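Local coordinates for protein putative enoyl-CoA hydratase (Streptomyces avermitilis, PDB 3GKB) that is a putative enoyl-CoA hydratase of the crotonase superfamily, probably acting on coenzyme A thioesters, though its substrate and reaction remain unproven, at residues I149-G153 and G154-Y158; R165-A168 and L169-V172. One frame throughout, in Å; residues are numbered along the deposited sequence.

Interaction 1 of 2, residues I149-G153 and G154-Y158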
loop_
_atom_site.group_PDB
_atom_site.type_symbol
_atom_site.label_atom_id
_atom_site.label_comp_id
_atom_site.label_asym_id
_atom_site.label_seq_id
_atom_site.Cartn_x
_atom_site.Cartn_y
_atom_site.Cartn_z
ATOM N N ILE B 149 -10.737 -24.375 -4.120
ATOM C CA ILE B 149 -11.669 -23.275 -3.884
ATOM C C ILE B 149 -10.882 -21.960 -3.836
ATOM O O ILE B 149 -9.729 -21.901 -4.306
ATOM C CB ILE B 149 -12.566 -23.550 -2.640
ATOM C CG1 ILE B 149 -11.742 -23.643 -1.345
ATOM C CG2 ILE B 149 -13.352 -24.872 -2.847
ATOM C CD1 ILE B 149 -12.589 -23.605 -0.046
ATOM N N ILE B 150 -11.525 -20.883 -3.412
ATOM C CA ILE B 150 -10.833 -19.638 -3.123
ATOM C C ILE B 150 -11.257 -19.210 -1.712
ATOM O O ILE B 150 -12.164 -19.798 -1.139
ATOM C CB ILE B 150 -11.124 -18.521 -4.182
ATOM C CG1 ILE B 150 -12.646 -18.235 -4.341
ATOM C CG2 ILE B 150 -10.533 -18.890 -5.542
ATOM C CD1 ILE B 150 -12.958 -16.810 -4.696
ATOM N N PRO B 151 -10.599 -18.198 -1.144
ATOM C CA PRO B 151 -11.111 -17.724 0.142
ATOM C C PRO B 151 -12.547 -17.238 0.027
ATOM O O PRO B 151 -12.874 -16.504 -0.885
ATOM C CB PRO B 151 -10.154 -16.583 0.492
ATOM C CG PRO B 151 -8.913 -16.885 -0.258
ATOM C CD PRO B 151 -9.327 -17.557 -1.509
ATOM N N GLY B 152 -13.411 -17.722 0.909
ATOM C CA GLY B 152 -14.797 -17.357 0.941
ATOM C C GLY B 152 -15.235 -16.698 2.229
ATOM O O GLY B 152 -16.433 -16.489 2.438
ATOM N N GLY B 153 -14.277 -16.323 3.057
ATOM C CA GLY B 153 -14.535 -15.675 4.314
ATOM C C GLY B 153 -14.066 -14.223 4.399
ATOM O O GLY B 153 -13.879 -13.708 5.507
ATOM N N GLY B 154 -13.886 -13.569 3.243
ATOM C CA GLY B 154 -13.501 -12.159 3.193
ATOM C C GLY B 154 -12.052 -11.949 2.763
ATOM O O GLY B 154 -11.672 -10.833 2.417
ATOM N N GLY B 155 -11.256 -13.019 2.779
ATOM C CA GLY B 155 -9.812 -12.949 2.558
ATOM C C GLY B 155 -9.380 -12.260 1.280
ATOM O O GLY B 155 -8.381 -11.508 1.285
ATOM N N THR B 156 -10.106 -12.510 0.184
ATOM C CA THR B 156 -9.737 -11.872 -1.084
ATOM C C THR B 156 -9.865 -10.340 -0.955
ATOM O O THR B 156 -9.011 -9.588 -1.436
ATOM C CB THR B 156 -10.570 -12.364 -2.284
ATOM O OG1 THR B 156 -11.937 -12.002 -2.124
ATOM C CG2 THR B 156 -10.422 -13.881 -2.502
ATOM N N GLN B 157 -10.899 -9.899 -0.235
ATOM C CA GLN B 157 -11.134 -8.476 -0.062
ATOM C C GLN B 157 -10.252 -7.819 0.990
ATOM O O GLN B 157 -9.807 -6.664 0.799
ATOM C CB GLN B 157 -12.614 -8.207 0.206
ATOM C CG GLN B 157 -13.543 -8.848 -0.854
ATOM C CD GLN B 157 -13.165 -8.423 -2.280
ATOM O OE1 GLN B 157 -13.223 -7.253 -2.609
ATOM N NE2 GLN B 157 -12.713 -9.370 -3.097
ATOM N N TYR B 158 -9.993 -8.529 2.090
ATOM C CA TYR B 158 -9.083 -8.016 3.093
ATOM C C TYR B 158 -7.680 -7.858 2.486
ATOM O O TYR B 158 -7.010 -6.858 2.712
ATOM C CB TYR B 158 -9.049 -8.898 4.334
ATOM C CG TYR B 158 -10.411 -9.150 4.989
ATOM C CD1 TYR B 158 -11.523 -8.319 4.749
ATOM C CD2 TYR B 158 -10.578 -10.232 5.838
ATOM C CE1 TYR B 158 -12.740 -8.558 5.371
ATOM C CE2 TYR B 158 -11.773 -10.497 6.433
ATOM C CZ TYR B 158 -12.855 -9.654 6.235
ATOM O OH TYR B 158 -14.053 -9.954 6.860
#
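G153 N and G155 N both hydrogen-bond to E123 OE1, so a single carboxylate oxygen spans the junction between 149-153 and 154-158. The site is the glycine-rich turn of a crotonase fold, P-G-G-G-G-T, delivering the chain into a helix N-terminus with G154 as N-cap. A second carboxylate holds the amide between them, G154 N bonding to E236 OE1. T156 OG1 has two polar partners, Q157 NE2 (2.9 Å, N-H...O angle 159°) and E236 OE2. Because T156 OG1 sits between its backbone N and carbonyl carbon (chi1 65°), CG2 is left beside the backbone N and faces P151. There the methyl is 4.0 Å from P151 CB, CG and CD alike, which marks a contact shared over the pyrrolidine ring. G154 adopts a phi of 107°, where a beta carbon would collide with G153 O, and G155 would have little room for one against P151 CB. One turn into the helix, Y158, whose OH bonds to E100, brings CE2 within 4.0 Å of G153 O; G154 O lies 3.3 Å above the Y158 ring plane, displaced toward the rim.

Interaction 2 of 2, residues R165-A168 and L169-V172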
loop_
_atom_site.group_PDB
_atom_site.type_symbol
_atom_site.label_atom_id
_atom_site.label_comp_id
_atom_site.label_asym_id
_atom_site.label_seq_id
_atom_site.Cartn_x
_atom_site.Cartn_y
_atom_site.Cartn_z
ATOM N N ARG B 165 -4.317 -5.478 -5.279
ATOM C CA ARG B 165 -4.722 -6.616 -6.119
ATOM C C ARG B 165 -3.558 -7.540 -6.545
ATOM O O ARG B 165 -3.725 -8.768 -6.541
ATOM C CB ARG B 165 -5.465 -6.133 -7.358
ATOM C CG ARG B 165 -5.822 -7.273 -8.355
ATOM C CD ARG B 165 -6.659 -6.781 -9.513
ATOM N NE ARG B 165 -6.665 -7.761 -10.589
ATOM C CZ ARG B 165 -5.639 -7.962 -11.420
ATOM N NH1 ARG B 165 -4.523 -7.238 -11.319
ATOM N NH2 ARG B 165 -5.728 -8.888 -12.365
ATOM N N ASN B 166 -2.417 -6.954 -6.953
ATOM C CA ASN B 166 -1.320 -7.748 -7.492
ATOM C C ASN B 166 -0.798 -8.754 -6.473
ATOM O O ASN B 166 -0.620 -9.931 -6.770
ATOM C CB ASN B 166 -0.187 -6.860 -7.971
ATOM C CG ASN B 166 -0.595 -5.972 -9.121
ATOM O OD1 ASN B 166 -0.816 -4.783 -8.937
ATOM N ND2 ASN B 166 -0.711 -6.550 -10.325
ATOM N N ARG B 167 -0.530 -8.268 -5.277
ATOM C CA ARG B 167 -0.131 -9.115 -4.180
ATOM C C ARG B 167 -1.230 -10.007 -3.611
ATOM O O ARG B 167 -0.930 -11.089 -3.142
ATOM C CB ARG B 167 0.554 -8.282 -3.083
ATOM C CG ARG B 167 1.960 -7.848 -3.508
ATOM C CD ARG B 167 2.559 -6.829 -2.568
ATOM N NE ARG B 167 4.006 -6.736 -2.729
ATOM C CZ ARG B 167 4.761 -5.754 -2.215
ATOM N NH1 ARG B 167 4.212 -4.748 -1.517
ATOM N NH2 ARG B 167 6.064 -5.774 -2.414
ATOM N N ALA B 168 -2.483 -9.585 -3.667
ATOM C CA ALA B 168 -3.604 -10.407 -3.291
ATOM C C ALA B 168 -3.695 -11.646 -4.182
ATOM O O ALA B 168 -3.907 -12.744 -3.681
ATOM C CB ALA B 168 -4.919 -9.603 -3.343
ATOM N N LEU B 169 -3.538 -11.462 -5.492
ATOM C CA LEU B 169 -3.583 -12.598 -6.429
ATOM C C LEU B 169 -2.404 -13.525 -6.187
ATOM O O LEU B 169 -2.532 -14.744 -6.233
ATOM C CB LEU B 169 -3.535 -12.107 -7.874
ATOM C CG LEU B 169 -4.848 -11.615 -8.463
ATOM C CD1 LEU B 169 -4.511 -10.938 -9.789
ATOM C CD2 LEU B 169 -5.886 -12.781 -8.650
ATOM N N GLU B 170 -1.230 -12.933 -5.928
ATOM C CA GLU B 170 -0.074 -13.726 -5.566
ATOM C C GLU B 170 -0.378 -14.560 -4.306
ATOM O O GLU B 170 -0.130 -15.764 -4.292
ATOM C CB GLU B 170 1.157 -12.844 -5.331
ATOM C CG GLU B 170 2.405 -13.652 -4.901
ATOM C CD GLU B 170 3.539 -12.769 -4.347
ATOM O OE1 GLU B 170 3.397 -11.528 -4.287
ATOM O OE2 GLU B 170 4.544 -13.344 -3.923
ATOM N N VAL B 171 -0.880 -13.929 -3.258
ATOM C CA VAL B 171 -1.127 -14.677 -1.992
ATOM C C VAL B 171 -2.108 -15.808 -2.249
ATOM O O VAL B 171 -1.878 -16.944 -1.842
ATOM C CB VAL B 171 -1.581 -13.754 -0.843
ATOM C CG1 VAL B 171 -2.138 -14.558 0.349
ATOM C CG2 VAL B 171 -0.407 -12.871 -0.389
ATOM N N VAL B 172 -3.217 -15.493 -2.910
ATOM C CA VAL B 172 -4.289 -16.463 -3.123
ATOM C C VAL B 172 -3.879 -17.633 -4.051
ATOM O O VAL B 172 -4.158 -18.793 -3.748
ATOM C CB VAL B 172 -5.543 -15.736 -3.624
ATOM C CG1 VAL B 172 -6.587 -16.705 -4.152
ATOM C CG2 VAL B 172 -6.110 -14.837 -2.452
#
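Regular i to i+4 hydrogen bonding joins R165-A168 to L169-V172 within helix 165-174, from V171 N to R167 O at 2.8 Å up to E170 N to N166 O at 3.2 Å, with all four N-H...O angles at 160° or more. One turn apart, R165 and L169 meet by their side chains. CD1 of L169 stands 3.5 Å above the centre of the R165 guanidinium plane. CD1 of L169 is 3.6 Å from R165 CZ, hardly more than its height above the plane, so it comes over a face. This follows from an extended arginine: CG is anti to the backbone N (chi1 175°) and the chain stays stretched to NE, then the guanidinium turns (chi4 -76°) to lay its face against the leucine. The strongest polar partner of R165 is L224 of the second subunit, and NH2 also forms a salt bridge with D129 there. Replacing R165 with alanine removes the guanidinium, which would probably leave D129 of the second subunit without its charged mate and L169 CD1 without its cover. R167 and E170 run side by side, yet R167 NE and E170 OE1 are 5.1 Å apart, too far for a salt bridge. Each is engaged otherwise: R167 NH2 with A184 O and N190 O of the second subunit, E170 OE2 with R191 of the second subunit. The chemistry thus divides between backbone and side chain: main-chain bonds hold the helix, while the charged ends are used largely at the subunit interface, with E170 OE1 also bonded to Y186 of its own chain.

The two contacts follow in sequence along the chain, with centres 11 Å apart: interaction 1 leads from a loop into helix 155-163, and interaction 2 lies on the next helix, 165-174. They meet directly where P151 CD lies 3.9 Å from V172 CG1, so the proline that packs on T156 also receives the next helix; L159, from the first helix, covers A168, V171 and V172. Both reach the second subunit: Q157 NE2 bonds to S223 O there, and 165-172 adds salt bridges as well as hydrogen bonds. A bound glycerol, probably from the crystallisation liquor, lies about 4 Å (nearest atoms) from the Y158 side chain and may mark a pocket there; N166 OD1 hydrogen-bonds to a glycerol too.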